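Local atomic coordinates of molinate hydrolase (Gulosibacter molinativorax, PDB entry 4UB9), a protein that hydrolyses the thiocarbamate herbicide molinate, probably as a zinc-dependent member of the amidohydrolase family. Residues N121-I126 against V151-D156; T182-R187 against D245-L250; E223-I228 against L265-D270; E321-S326 against G365-L370. One frame throughout, in Å; residues are numbered along the deposited sequence.

Interaction 1 (N121-I126 against V151-D156)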
loop_
_atom_site.group_PDB
_atom_site.type_symbol
_atom_site.label_atom_id
_atom_site.label_comp_id
_atom_site.label_asym_id
_atom_site.label_seq_id
_atom_site.Cartn_x
_atom_site.Cartn_y
_atom_site.Cartn_z
ATOM N N ASN A 121 16.163 -25.456 -9.195
ATOM C CA ASN A 121 15.458 -26.717 -9.351
ATOM C C ASN A 121 14.110 -26.647 -10.019
ATOM O O ASN A 121 13.249 -27.509 -9.813
ATOM C CB ASN A 121 15.232 -27.351 -7.978
ATOM C CG ASN A 121 16.482 -27.925 -7.382
ATOM O OD1 ASN A 121 16.907 -27.493 -6.315
ATOM N ND2 ASN A 121 17.133 -28.809 -8.102
ATOM N N TYR A 122 13.883 -25.604 -10.793
ATOM C CA TYR A 122 12.546 -25.396 -11.329
ATOM C C TYR A 122 12.102 -26.598 -12.158
ATOM O O TYR A 122 10.949 -27.016 -12.054
ATOM C CB TYR A 122 12.467 -24.099 -12.132
ATOM C CG TYR A 122 12.709 -22.859 -11.312
ATOM C CD1 TYR A 122 12.004 -22.614 -10.139
ATOM C CD2 TYR A 122 13.617 -21.912 -11.730
ATOM C CE1 TYR A 122 12.216 -21.466 -9.396
ATOM C CE2 TYR A 122 13.831 -20.761 -11.019
ATOM C CZ TYR A 122 13.143 -20.527 -9.850
ATOM O OH TYR A 122 13.390 -19.375 -9.144
ATOM N N TYR A 123 13.024 -27.204 -12.914
ATOM C CA TYR A 123 12.649 -28.356 -13.737
ATOM C C TYR A 123 12.158 -29.512 -12.865
ATOM O O TYR A 123 11.265 -30.261 -13.271
ATOM C CB TYR A 123 13.761 -28.831 -14.679
ATOM C CG TYR A 123 14.966 -29.518 -14.052
ATOM C CD1 TYR A 123 15.982 -28.771 -13.484
ATOM C CD2 TYR A 123 15.068 -30.893 -14.014
ATOM C CE1 TYR A 123 17.065 -29.380 -12.872
ATOM C CE2 TYR A 123 16.172 -31.520 -13.454
ATOM C CZ TYR A 123 17.174 -30.753 -12.883
ATOM O OH TYR A 123 18.300 -31.336 -12.339
ATOM N N LYS A 124 12.721 -29.649 -11.670
ATOM C CA LYS A 124 12.278 -30.718 -10.739
ATOM C C LYS A 124 10.943 -30.411 -10.122
ATOM O O LYS A 124 10.161 -31.306 -9.851
ATOM C CB LYS A 124 13.290 -30.931 -9.642
ATOM C CG LYS A 124 14.521 -31.648 -10.133
ATOM C CD LYS A 124 15.537 -31.889 -9.033
ATOM C CE LYS A 124 16.691 -32.681 -9.604
ATOM N NZ LYS A 124 17.939 -32.448 -8.843
ATOM N N VAL A 125 10.688 -29.126 -9.889
ATOM C CA VAL A 125 9.381 -28.710 -9.404
ATOM C C VAL A 125 8.328 -29.127 -10.442
ATOM O O VAL A 125 7.236 -29.607 -10.118
ATOM C CB VAL A 125 9.303 -27.195 -9.206
ATOM C CG1 VAL A 125 7.872 -26.731 -8.924
ATOM C CG2 VAL A 125 10.224 -26.785 -8.090
ATOM N N ILE A 126 8.659 -28.896 -11.704
ATOM C CA ILE A 126 7.740 -29.172 -12.787
ATOM C C ILE A 126 7.510 -30.688 -12.889
ATOM O O ILE A 126 6.392 -31.155 -13.054
ATOM C CB ILE A 126 8.259 -28.591 -14.105
ATOM C CG1 ILE A 126 8.107 -27.074 -14.075
ATOM C CG2 ILE A 126 7.478 -29.151 -15.298
ATOM C CD1 ILE A 126 8.776 -26.361 -15.228
ATOM N N VAL A 151 10.467 -25.817 -18.290
ATOM C CA VAL A 151 9.419 -26.675 -18.798
ATOM C C VAL A 151 9.910 -27.508 -19.982
ATOM O O VAL A 151 9.527 -28.656 -20.150
ATOM C CB VAL A 151 8.144 -25.908 -19.138
ATOM C CG1 VAL A 151 8.218 -25.237 -20.490
ATOM C CG2 VAL A 151 6.932 -26.842 -19.100
ATOM N N THR A 152 10.792 -26.935 -20.785
ATOM C CA THR A 152 11.434 -27.666 -21.887
ATOM C C THR A 152 12.290 -28.810 -21.350
ATOM O O THR A 152 12.139 -29.971 -21.729
ATOM C CB THR A 152 12.350 -26.740 -22.718
ATOM O OG1 THR A 152 11.561 -25.718 -23.297
ATOM C CG2 THR A 152 13.057 -27.492 -23.839
ATOM N N ILE A 153 13.177 -28.479 -20.423
ATOM C CA ILE A 153 14.007 -29.494 -19.743
ATOM C C ILE A 153 13.165 -30.672 -19.219
ATOM O O ILE A 153 13.506 -31.837 -19.395
ATOM C CB ILE A 153 14.792 -28.897 -18.580
ATOM C CG1 ILE A 153 15.884 -27.988 -19.149
ATOM C CG2 ILE A 153 15.428 -29.990 -17.729
ATOM C CD1 ILE A 153 16.598 -27.113 -18.139
ATOM N N ALA A 154 12.071 -30.326 -18.557
ATOM C CA ALA A 154 11.230 -31.304 -17.860
ATOM C C ALA A 154 10.459 -32.172 -18.841
ATOM O O ALA A 154 10.368 -33.381 -18.660
ATOM C CB ALA A 154 10.260 -30.623 -16.919
ATOM N N ARG A 155 9.893 -31.569 -19.879
ATOM C CA ARG A 155 9.150 -32.399 -20.815
ATOM C C ARG A 155 10.071 -33.357 -21.541
ATOM O O ARG A 155 9.693 -34.499 -21.780
ATOM C CB ARG A 155 8.271 -31.621 -21.764
ATOM C CG ARG A 155 8.871 -31.281 -23.070
ATOM C CD ARG A 155 7.986 -31.679 -24.174
ATOM N NE ARG A 155 7.807 -30.585 -25.095
ATOM C CZ ARG A 155 8.738 -29.987 -25.848
ATOM N NH1 ARG A 155 10.000 -30.300 -25.770
ATOM N NH2 ARG A 155 8.373 -29.032 -26.688
ATOM N N ASP A 156 11.274 -32.892 -21.881
ATOM C CA ASP A 156 12.222 -33.710 -22.642
ATOM C C ASP A 156 12.682 -34.901 -21.802
ATOM O O ASP A 156 12.829 -35.989 -22.290
ATOM C CB ASP A 156 13.427 -32.888 -23.113
ATOM C CG ASP A 156 13.034 -31.792 -24.151
ATOM O OD1 ASP A 156 11.892 -31.794 -24.639
ATOM O OD2 ASP A 156 13.877 -30.938 -24.483
#
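Ile126 is one bump of this contact, and it fits between Val151 and Ala154 of the facing helix. Its two branches part at CB. CG2 presses on the small Ala154 methyl, with Ile126 CG2 3.5 Å from Ala154 CB. The longer branch runs to the helix backbone, where Ile126 CD1 lies 3.5 Å from Val151 N and 4.0 Å from Val151 CB. Ala154 makes the hollow. Its CB also faces the carbonyl of Tyr123, so one methyl meets the Ile126 branch and a backbone carbonyl of the turn before. Helices 122-135 and 148-159 belong to the outer helical layer of a TIM-barrel fold. They follow strands 88-95 and 138-143, which are parallel neighbours in the sheet. Their short segments cross at -52° with axes 8.3 Å apart. The other bump is Ile153. Its CG2 sits 3.7 Å from Tyr123 CB and touches the near end of the ring at CG and CD2. Tyr123 CG is placed between its own N and carbonyl carbon (chi1 71°), and the rest of the ring leads away from Ile153. Lys124 CG packs on one face of that ring. No hydrogen bond joins the two segments. The Tyr123 hydroxyl bonds to Val494 O of the second subunit, and Leu495 of that subunit packs on the same side chain.

Interaction 2 (T182-R187 against D245-L250); sequences TGDFMR and DHLVGL
Asp184 and His246 make one tight part of this contact. His246 ND1 donates to Asp184 O at 2.9 Å, with an N-H...O angle of 142°. The oxygen lies at the edge of the imidazole, close to its plane. His246 CG is anti to its own N (chi1 -167°), and this turns the ND1 edge of the ring to the Asp184 carbonyl. His246 CE1 lies over one face of the Phe185 ring, 4.3 Å from Phe185 CZ; the two planes are oblique, 32° apart. The Asp184 carboxylate stands almost perpendicular to the imidazole, and its OD2 is held by Gly178 N. Packing is also close at Gly249, which has no side chain: Met186 O comes 3.3 Å from Gly249 C. Segment 182-187 is loop, and 245-250 runs from loop into helix 248-251. They follow neighbouring parallel strands, 174-175 and 239-242, as at the catalytic end of a TIM barrel. Nearest atoms of the His246 side chain are about 4 Å from the bound zinc ion and about 4 Å from the side chain of zinc ligand His282. The looser side has two waters between loop and helix. One accepts from Leu250 N at 3.0 Å, the other from Gly249 N at 2.9 Å. Beyond them, Met186 CE only brushes Leu250 CD2, at 4.0 Å. Leu250 also packs on Leu250 of the third subunit.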
loop_
_atom_site.group_PDB
_atom_site.type_symbol
_atom_site.label_atom_id
_atom_site.label_comp_id
_atom_site.label_asym_id
_atom_site.label_seq_id
_atom_site.Cartn_x
_atom_site.Cartn_y
_atom_site.Cartn_z
ATOM N N THR A 182 4.999 -8.343 -12.218
ATOM C CA THR A 182 4.488 -7.361 -13.138
ATOM C C THR A 182 3.061 -7.015 -12.669
ATOM O O THR A 182 2.522 -7.638 -11.778
ATOM C CB THR A 182 4.489 -8.085 -14.491
ATOM O OG1 THR A 182 5.606 -7.664 -15.249
ATOM C CG2 THR A 182 3.272 -7.953 -15.198
ATOM N N GLY A 183 2.453 -6.027 -13.282
ATOM C CA GLY A 183 1.066 -5.651 -12.985
ATOM C C GLY A 183 0.052 -6.748 -13.197
ATOM O O GLY A 183 -1.032 -6.773 -12.570
ATOM N N ASP A 184 0.366 -7.598 -14.142
ATOM C CA ASP A 184 -0.447 -8.771 -14.418
ATOM C C ASP A 184 -0.664 -9.759 -13.233
ATOM O O ASP A 184 -1.569 -10.578 -13.279
ATOM C CB ASP A 184 0.114 -9.496 -15.617
ATOM C CG ASP A 184 -0.075 -8.708 -16.907
ATOM O OD1 ASP A 184 -1.165 -8.236 -17.167
ATOM O OD2 ASP A 184 0.850 -8.597 -17.685
ATOM N N PHE A 185 0.144 -9.663 -12.184
ATOM C CA PHE A 185 -0.036 -10.512 -11.015
ATOM C C PHE A 185 -0.121 -9.710 -9.737
ATOM O O PHE A 185 -0.094 -10.254 -8.685
ATOM C CB PHE A 185 1.107 -11.504 -10.904
ATOM C CG PHE A 185 1.112 -12.540 -11.991
ATOM C CD1 PHE A 185 1.529 -12.216 -13.267
ATOM C CD2 PHE A 185 0.717 -13.846 -11.720
ATOM C CE1 PHE A 185 1.586 -13.183 -14.248
ATOM C CE2 PHE A 185 0.743 -14.809 -12.695
ATOM C CZ PHE A 185 1.160 -14.480 -13.980
ATOM N N MET A 186 -0.310 -8.421 -9.841
ATOM C CA MET A 186 -0.535 -7.624 -8.667
ATOM C C MET A 186 -1.992 -7.584 -8.222
ATOM O O MET A 186 -2.907 -7.881 -8.988
ATOM C CB MET A 186 -0.104 -6.190 -8.931
ATOM C CG MET A 186 1.387 -5.976 -8.831
ATOM S SD MET A 186 1.910 -4.333 -9.432
ATOM C CE MET A 186 0.619 -3.221 -8.956
ATOM N N ARG A 187 -2.179 -7.179 -6.973
ATOM C CA ARG A 187 -3.477 -6.689 -6.465
ATOM C C ARG A 187 -3.230 -5.365 -5.813
ATOM O O ARG A 187 -2.113 -5.067 -5.444
ATOM C CB ARG A 187 -4.108 -7.661 -5.446
ATOM C CG ARG A 187 -4.189 -9.081 -5.977
ATOM C CD ARG A 187 -5.123 -9.913 -5.135
ATOM N NE ARG A 187 -4.970 -11.314 -5.467
ATOM C CZ ARG A 187 -5.447 -12.323 -4.751
ATOM N NH1 ARG A 187 -6.186 -12.095 -3.682
ATOM N NH2 ARG A 187 -5.181 -13.573 -5.120
ATOM N N ASP A 245 -6.486 -8.571 -21.649
ATOM C CA ASP A 245 -5.545 -8.306 -20.568
ATOM C C ASP A 245 -5.634 -9.347 -19.454
ATOM O O ASP A 245 -6.544 -10.165 -19.432
ATOM C CB ASP A 245 -5.851 -6.954 -19.932
ATOM C CG ASP A 245 -7.165 -6.986 -19.146
ATOM O OD1 ASP A 245 -8.254 -7.022 -19.785
ATOM O OD2 ASP A 245 -7.109 -7.058 -17.902
ATOM N N HIS A 246 -4.688 -9.246 -18.514
ATOM C CA HIS A 246 -4.582 -10.153 -17.389
ATOM C C HIS A 246 -4.470 -9.353 -16.093
ATOM O O HIS A 246 -3.677 -9.672 -15.224
ATOM C CB HIS A 246 -3.360 -11.029 -17.576
ATOM C CG HIS A 246 -3.296 -12.199 -16.654
ATOM N ND1 HIS A 246 -2.846 -12.102 -15.361
ATOM C CD2 HIS A 246 -3.583 -13.509 -16.854
ATOM C CE1 HIS A 246 -2.902 -13.288 -14.787
ATOM N NE2 HIS A 246 -3.322 -14.161 -15.677
ATOM N N LEU A 247 -5.300 -8.321 -15.981
ATOM C CA LEU A 247 -5.289 -7.397 -14.859
ATOM C C LEU A 247 -6.449 -7.605 -13.868
ATOM O O LEU A 247 -6.843 -6.672 -13.131
ATOM C CB LEU A 247 -5.373 -5.966 -15.394
ATOM C CG LEU A 247 -4.241 -5.502 -16.284
ATOM C CD1 LEU A 247 -4.516 -4.077 -16.726
ATOM C CD2 LEU A 247 -2.877 -5.554 -15.574
ATOM N N VAL A 248 -7.003 -8.804 -13.850
ATOM C CA VAL A 248 -8.170 -9.085 -13.010
ATOM C C VAL A 248 -7.875 -8.853 -11.536
ATOM O O VAL A 248 -8.666 -8.294 -10.799
ATOM C CB VAL A 248 -8.709 -10.498 -13.251
ATOM C CG1 VAL A 248 -9.243 -10.581 -14.676
ATOM C CG2 VAL A 248 -7.629 -11.595 -13.048
ATOM N N GLY A 249 -6.674 -9.211 -11.151
ATOM C CA GLY A 249 -6.185 -8.965 -9.795
ATOM C C GLY A 249 -6.132 -7.511 -9.407
ATOM O O GLY A 249 -6.492 -7.157 -8.290
ATOM N N LEU A 250 -5.635 -6.662 -10.302
ATOM C CA LEU A 250 -5.517 -5.245 -10.011
ATOM C C LEU A 250 -6.800 -4.498 -10.140
ATOM O O LEU A 250 -7.083 -3.641 -9.363
ATOM C CB LEU A 250 -4.577 -4.574 -10.980
ATOM C CG LEU A 250 -3.245 -4.132 -10.454
ATOM C CD1 LEU A 250 -2.567 -3.370 -11.582
ATOM C CD2 LEU A 250 -3.352 -3.283 -9.218
HETATM O O HOH W 1 -3.494 -7.964 -11.907
HETATM O O HOH W 2 -2.106 -7.615 -19.339
HETATM O O HOH W 3 -4.343 -10.555 -12.298
#

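Interaction 3 (E223-I228 against L265-D270); sequences EVRPLI and LDVLVD
Two helices of the outer layer of the barrel, 221-232 and 262-275, pack here through Val224, Ile228 and Leu268. Leu268 CD2 lies between Val224 and Ile228, one turn apart on the other helix. It is 3.7 Å from Val224 CG1 and 3.7 Å from Ile228 CB. Val267 packs beside it. Its CG1 lies 3.7 Å from Arg225 CA and also stands over the centre of one face of the Arg225 guanidinium, about 4.1 Å above the plane. A bend at chi3 (-70°) folds the arginine back over this valine. The end of Arg225 then reaches the acids of the other helix. Arg225 NH1 forms a salt bridge with Asp270 OD2 at 3.2 Å, using the anti lone pair of that oxygen. The donor angle is 148°, and the oxygen is tilted 19° out of the guanidinium plane. The same NH1 has a stronger partner in Glu271. Val224, Ile228, Val267 and Leu268 are buried, while Asp270 is exposed and Arg225 partly so. Leu268 also touches Ile241 of strand 239-242, which comes between the two helices in the chain. Helices that run in the same general direction outside such a strand are typical of a TIM barrel.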
loop_
_atom_site.group_PDB
_atom_site.type_symbol
_atom_site.label_atom_id
_atom_site.label_comp_id
_atom_site.label_asym_id
_atom_site.label_seq_id
_atom_site.Cartn_x
_atom_site.Cartn_y
_atom_site.Cartn_z
ATOM N N GLU A 223 7.688 -5.118 -36.655
ATOM C CA GLU A 223 8.657 -5.489 -35.635
ATOM C C GLU A 223 8.186 -6.673 -34.790
ATOM O O GLU A 223 8.999 -7.367 -34.184
ATOM C CB GLU A 223 8.981 -4.314 -34.745
ATOM C CG GLU A 223 9.896 -3.334 -35.422
ATOM C CD GLU A 223 10.177 -2.094 -34.577
ATOM O OE1 GLU A 223 10.342 -2.206 -33.338
ATOM O OE2 GLU A 223 10.255 -0.992 -35.168
ATOM N N VAL A 224 6.877 -6.843 -34.692
ATOM C CA VAL A 224 6.326 -7.955 -33.916
ATOM C C VAL A 224 6.566 -9.279 -34.629
ATOM O O VAL A 224 6.852 -10.295 -34.004
ATOM C CB VAL A 224 4.836 -7.789 -33.713
ATOM C CG1 VAL A 224 4.228 -9.042 -33.117
ATOM C CG2 VAL A 224 4.561 -6.609 -32.803
ATOM N N ARG A 225 6.478 -9.241 -35.954
ATOM C CA ARG A 225 6.545 -10.456 -36.764
ATOM C C ARG A 225 7.772 -11.303 -36.487
ATOM O O ARG A 225 7.640 -12.470 -36.173
ATOM C CB ARG A 225 6.468 -10.156 -38.261
ATOM C CG ARG A 225 6.302 -11.421 -39.100
ATOM C CD ARG A 225 6.094 -11.139 -40.579
ATOM N NE ARG A 225 4.784 -10.531 -40.860
ATOM C CZ ARG A 225 3.623 -11.171 -40.930
ATOM N NH1 ARG A 225 3.541 -12.451 -40.730
ATOM N NH2 ARG A 225 2.518 -10.500 -41.200
ATOM N N PRO A 226 8.969 -10.734 -36.593
ATOM C CA PRO A 226 10.106 -11.613 -36.343
ATOM C C PRO A 226 10.196 -12.131 -34.917
ATOM O O PRO A 226 10.755 -13.206 -34.671
ATOM C CB PRO A 226 11.335 -10.714 -36.653
ATOM C CG PRO A 226 10.815 -9.311 -36.670
ATOM C CD PRO A 226 9.379 -9.417 -37.105
ATOM N N LEU A 227 9.698 -11.348 -33.968
ATOM C CA LEU A 227 9.781 -11.739 -32.536
ATOM C C LEU A 227 8.922 -12.967 -32.250
ATOM O O LEU A 227 9.395 -13.941 -31.660
ATOM C CB LEU A 227 9.384 -10.608 -31.628
ATOM C CG LEU A 227 10.342 -9.403 -31.675
ATOM C CD1 LEU A 227 9.800 -8.279 -30.791
ATOM C CD2 LEU A 227 11.747 -9.757 -31.229
ATOM N N ILE A 228 7.689 -12.937 -32.733
ATOM C CA ILE A 228 6.805 -14.095 -32.583
ATOM C C ILE A 228 7.298 -15.300 -33.369
ATOM O O ILE A 228 7.273 -16.426 -32.889
ATOM C CB ILE A 228 5.343 -13.827 -32.936
ATOM C CG1 ILE A 228 4.501 -15.086 -32.719
ATOM C CG2 ILE A 228 5.170 -13.369 -34.382
ATOM C CD1 ILE A 228 4.400 -15.519 -31.274
ATOM N N LEU A 265 -2.557 -8.473 -33.951
ATOM C CA LEU A 265 -3.109 -9.789 -33.647
ATOM C C LEU A 265 -3.081 -10.690 -34.878
ATOM O O LEU A 265 -2.697 -11.848 -34.833
ATOM C CB LEU A 265 -4.531 -9.635 -33.097
ATOM C CG LEU A 265 -5.202 -10.902 -32.614
ATOM C CD1 LEU A 265 -4.377 -11.608 -31.564
ATOM C CD2 LEU A 265 -6.565 -10.515 -32.051
ATOM N N ASP A 266 -3.446 -10.126 -36.009
ATOM C CA ASP A 266 -3.344 -10.860 -37.289
ATOM C C ASP A 266 -1.920 -11.346 -37.589
ATOM O O ASP A 266 -1.720 -12.463 -38.035
ATOM C CB ASP A 266 -3.882 -10.026 -38.446
ATOM C CG ASP A 266 -5.429 -9.814 -38.358
ATOM O OD1 ASP A 266 -6.131 -10.523 -37.566
ATOM O OD2 ASP A 266 -5.922 -8.911 -39.085
ATOM N N VAL A 267 -0.931 -10.538 -37.290
ATOM C CA VAL A 267 0.452 -10.984 -37.468
ATOM C C VAL A 267 0.759 -12.196 -36.612
ATOM O O VAL A 267 1.355 -13.160 -37.054
ATOM C CB VAL A 267 1.430 -9.863 -37.094
ATOM C CG1 VAL A 267 2.841 -10.380 -36.967
ATOM C CG2 VAL A 267 1.330 -8.741 -38.136
ATOM N N LEU A 268 0.333 -12.131 -35.361
ATOM C CA LEU A 268 0.598 -13.211 -34.406
ATOM C C LEU A 268 -0.076 -14.487 -34.848
ATOM O O LEU A 268 0.521 -15.548 -34.875
ATOM C CB LEU A 268 0.125 -12.830 -33.013
ATOM C CG LEU A 268 0.835 -11.646 -32.354
ATOM C CD1 LEU A 268 0.081 -11.249 -31.090
ATOM C CD2 LEU A 268 2.260 -11.992 -32.002
ATOM N N VAL A 269 -1.339 -14.373 -35.190
ATOM C CA VAL A 269 -2.115 -15.538 -35.664
ATOM C C VAL A 269 -1.487 -16.187 -36.925
ATOM O O VAL A 269 -1.291 -17.384 -36.974
ATOM C CB VAL A 269 -3.577 -15.161 -35.916
ATOM C CG1 VAL A 269 -4.330 -16.312 -36.592
ATOM C CG2 VAL A 269 -4.234 -14.817 -34.584
ATOM N N ASP A 270 -1.149 -15.360 -37.894
ATOM C CA ASP A 270 -0.542 -15.793 -39.127
ATOM C C ASP A 270 0.759 -16.525 -38.866
ATOM O O ASP A 270 0.996 -17.614 -39.429
ATOM C CB ASP A 270 -0.369 -14.578 -40.047
ATOM C CG ASP A 270 0.223 -14.925 -41.419
ATOM O OD1 ASP A 270 -0.509 -15.684 -42.085
ATOM O OD2 ASP A 270 1.373 -14.491 -41.783
#

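Interaction 4 (E321-S326 against G365-L370)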
loop_
_atom_site.group_PDB
_atom_site.type_symbol
_atom_site.label_atom_id
_atom_site.label_comp_id
_atom_site.label_asym_id
_atom_site.label_seq_id
_atom_site.Cartn_x
_atom_site.Cartn_y
_atom_site.Cartn_z
ATOM N N GLU A 321 -21.862 -23.527 -34.956
ATOM C CA GLU A 321 -21.703 -23.542 -36.388
ATOM C C GLU A 321 -20.240 -23.868 -36.752
ATOM O O GLU A 321 -19.995 -24.684 -37.595
ATOM C CB GLU A 321 -22.187 -22.186 -36.955
ATOM C CG GLU A 321 -22.362 -22.133 -38.467
ATOM C CD GLU A 321 -21.107 -21.677 -39.206
ATOM O OE1 GLU A 321 -20.363 -20.797 -38.690
ATOM O OE2 GLU A 321 -20.856 -22.204 -40.320
ATOM N N LYS A 322 -19.275 -23.214 -36.114
ATOM C CA LYS A 322 -17.831 -23.423 -36.425
ATOM C C LYS A 322 -17.257 -24.635 -35.745
ATOM O O LYS A 322 -16.224 -25.122 -36.121
ATOM C CB LYS A 322 -16.997 -22.200 -36.071
ATOM C CG LYS A 322 -17.171 -21.046 -37.052
ATOM C CD LYS A 322 -16.946 -19.678 -36.427
ATOM C CE LYS A 322 -16.752 -18.578 -37.480
ATOM N NZ LYS A 322 -15.284 -18.464 -37.777
ATOM N N GLN A 323 -17.942 -25.115 -34.715
ATOM C CA GLN A 323 -17.477 -26.299 -33.938
ATOM C C GLN A 323 -16.099 -26.074 -33.317
ATOM O O GLN A 323 -15.197 -26.842 -33.499
ATOM C CB GLN A 323 -17.486 -27.574 -34.805
ATOM C CG GLN A 323 -18.898 -28.091 -35.060
ATOM C CD GLN A 323 -19.548 -28.626 -33.773
ATOM O OE1 GLN A 323 -20.493 -28.031 -33.227
ATOM N NE2 GLN A 323 -19.042 -29.758 -33.286
ATOM N N LEU A 324 -15.961 -24.967 -32.643
ATOM C CA LEU A 324 -14.731 -24.653 -31.993
ATOM C C LEU A 324 -14.770 -25.153 -30.548
ATOM O O LEU A 324 -15.802 -25.141 -29.907
ATOM C CB LEU A 324 -14.464 -23.128 -32.018
ATOM C CG LEU A 324 -14.297 -22.471 -33.386
ATOM C CD1 LEU A 324 -14.206 -20.963 -33.247
ATOM C CD2 LEU A 324 -13.057 -22.989 -34.108
ATOM N N TRP A 325 -13.590 -25.503 -30.038
ATOM C CA TRP A 325 -13.438 -25.944 -28.672
ATOM C C TRP A 325 -13.292 -24.797 -27.684
ATOM O O TRP A 325 -12.400 -23.952 -27.799
ATOM C CB TRP A 325 -12.246 -26.853 -28.552
ATOM C CG TRP A 325 -12.360 -28.086 -29.302
ATOM C CD1 TRP A 325 -11.704 -28.387 -30.439
ATOM C CD2 TRP A 325 -13.129 -29.232 -28.965
ATOM N NE1 TRP A 325 -12.016 -29.664 -30.840
ATOM C CE2 TRP A 325 -12.902 -30.198 -29.960
ATOM C CE3 TRP A 325 -13.995 -29.543 -27.925
ATOM C CZ2 TRP A 325 -13.517 -31.443 -29.960
ATOM C CZ3 TRP A 325 -14.627 -30.804 -27.917
ATOM C CH2 TRP A 325 -14.377 -31.728 -28.932
ATOM N N SER A 326 -14.147 -24.811 -26.680
ATOM C CA SER A 326 -14.028 -23.913 -25.513
ATOM C C SER A 326 -13.571 -24.652 -24.274
ATOM O O SER A 326 -14.190 -25.673 -23.918
ATOM C CB SER A 326 -15.395 -23.343 -25.199
ATOM O OG SER A 326 -15.857 -22.553 -26.247
ATOM N N GLY A 365 -24.942 -27.548 -25.796
ATOM C CA GLY A 365 -24.082 -28.621 -26.317
ATOM C C GLY A 365 -22.877 -28.153 -27.123
ATOM O O GLY A 365 -22.464 -28.814 -28.052
ATOM N N VAL A 366 -22.284 -27.028 -26.762
ATOM C CA VAL A 366 -21.067 -26.607 -27.447
ATOM C C VAL A 366 -19.927 -27.536 -27.070
ATOM O O VAL A 366 -19.972 -28.205 -26.064
ATOM C CB VAL A 366 -20.657 -25.171 -27.131
ATOM C CG1 VAL A 366 -21.815 -24.209 -27.382
ATOM C CG2 VAL A 366 -20.151 -25.039 -25.701
ATOM N N PRO A 367 -18.903 -27.614 -27.922
ATOM C CA PRO A 367 -17.784 -28.499 -27.615
ATOM C C PRO A 367 -16.924 -27.955 -26.459
ATOM O O PRO A 367 -16.479 -26.782 -26.499
ATOM C CB PRO A 367 -16.969 -28.498 -28.924
ATOM C CG PRO A 367 -17.899 -27.995 -29.978
ATOM C CD PRO A 367 -18.814 -27.053 -29.287
ATOM N N LEU A 368 -16.681 -28.801 -25.465
ATOM C CA LEU A 368 -16.097 -28.359 -24.203
ATOM C C LEU A 368 -14.889 -29.162 -23.861
ATOM O O LEU A 368 -14.876 -30.378 -23.979
ATOM C CB LEU A 368 -17.143 -28.460 -23.056
ATOM C CG LEU A 368 -18.287 -27.451 -23.153
ATOM C CD1 LEU A 368 -19.484 -27.840 -22.298
ATOM C CD2 LEU A 368 -17.805 -26.058 -22.761
ATOM N N VAL A 369 -13.908 -28.470 -23.337
ATOM C CA VAL A 369 -12.653 -29.068 -22.901
ATOM C C VAL A 369 -12.355 -28.826 -21.426
ATOM O O VAL A 369 -12.556 -27.742 -20.881
ATOM C CB VAL A 369 -11.497 -28.495 -23.697
ATOM C CG1 VAL A 369 -10.143 -28.849 -23.060
ATOM C CG2 VAL A 369 -11.569 -29.030 -25.121
ATOM N N LEU A 370 -11.905 -29.884 -20.754
ATOM C CA LEU A 370 -11.543 -29.774 -19.357
ATOM C C LEU A 370 -10.216 -29.035 -19.226
ATOM O O LEU A 370 -9.206 -29.406 -19.845
ATOM C CB LEU A 370 -11.440 -31.156 -18.691
ATOM C CG LEU A 370 -11.141 -31.198 -17.178
ATOM C CD1 LEU A 370 -11.708 -32.481 -16.593
ATOM C CD2 LEU A 370 -9.644 -31.132 -16.857
HETATM O O HOH W 4 -17.241 -24.281 -27.833
#
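Ser326 and Leu368 form a parallel bridge between strands 326-328 and 368-370, neighbours in the TIM-barrel fold. Backbone bonds come first. Ser326 N donates to Pro367 O at 3.1 Å, nearly straight at 172°. Ser326 O accepts from Val369 N at 2.9 Å, with a donor angle of 153°. Ser326 thus bonds to the residues before and after Leu368, as parallel pairing requires. Leu368 CA-H adds a weaker contact to the same Ser326 O. Water forms the second group. One molecule accepts from Ser326 OG at 2.7 Å and donates to Leu324 O and Pro367 O, so it ties the serine hydroxyl to both segments. Apolar packing is the third kind, and it centres on Trp325. The Trp325 and Pro367 side chains cross at about a right angle, with Pro367 CB above the indole plane, toward the rim. Pro367 CB is 3.3 Å from Trp325 CE3 and almost as near to CZ3. Pro367 CG turns instead toward Leu324 O, at 3.5 Å. Helix 424-429 packs on the tryptophan too, through Asn425, Lys428 and Ala429. Val369, two residues on from Pro367, completes the group with its CG2 3.7 Å from Trp325 CE3.

The four contacts are spread over the amidohydrolase barrel, and none touches another. Their centres are 24 to 31 Å apart. Interaction 1 closes before the others open. Interactions 2 and 3 alternate along the chain, since 223-228 falls between 182-187 and 245-250. Interaction 4 comes last and lies on the opposite side of the chain's centre from interaction 1. Interactions 1 and 3 join outer helices, whereas interaction 4 pairs two strands. Strand 239-242 lies between the two helices of interaction 3 in the chain, and the loop and short helix 248-251 after it enter interaction 2. Interactions 1 and 2 also meet other subunits. Of the four, interaction 2 alone is close to the zinc ion; the others join the surrounding barrel.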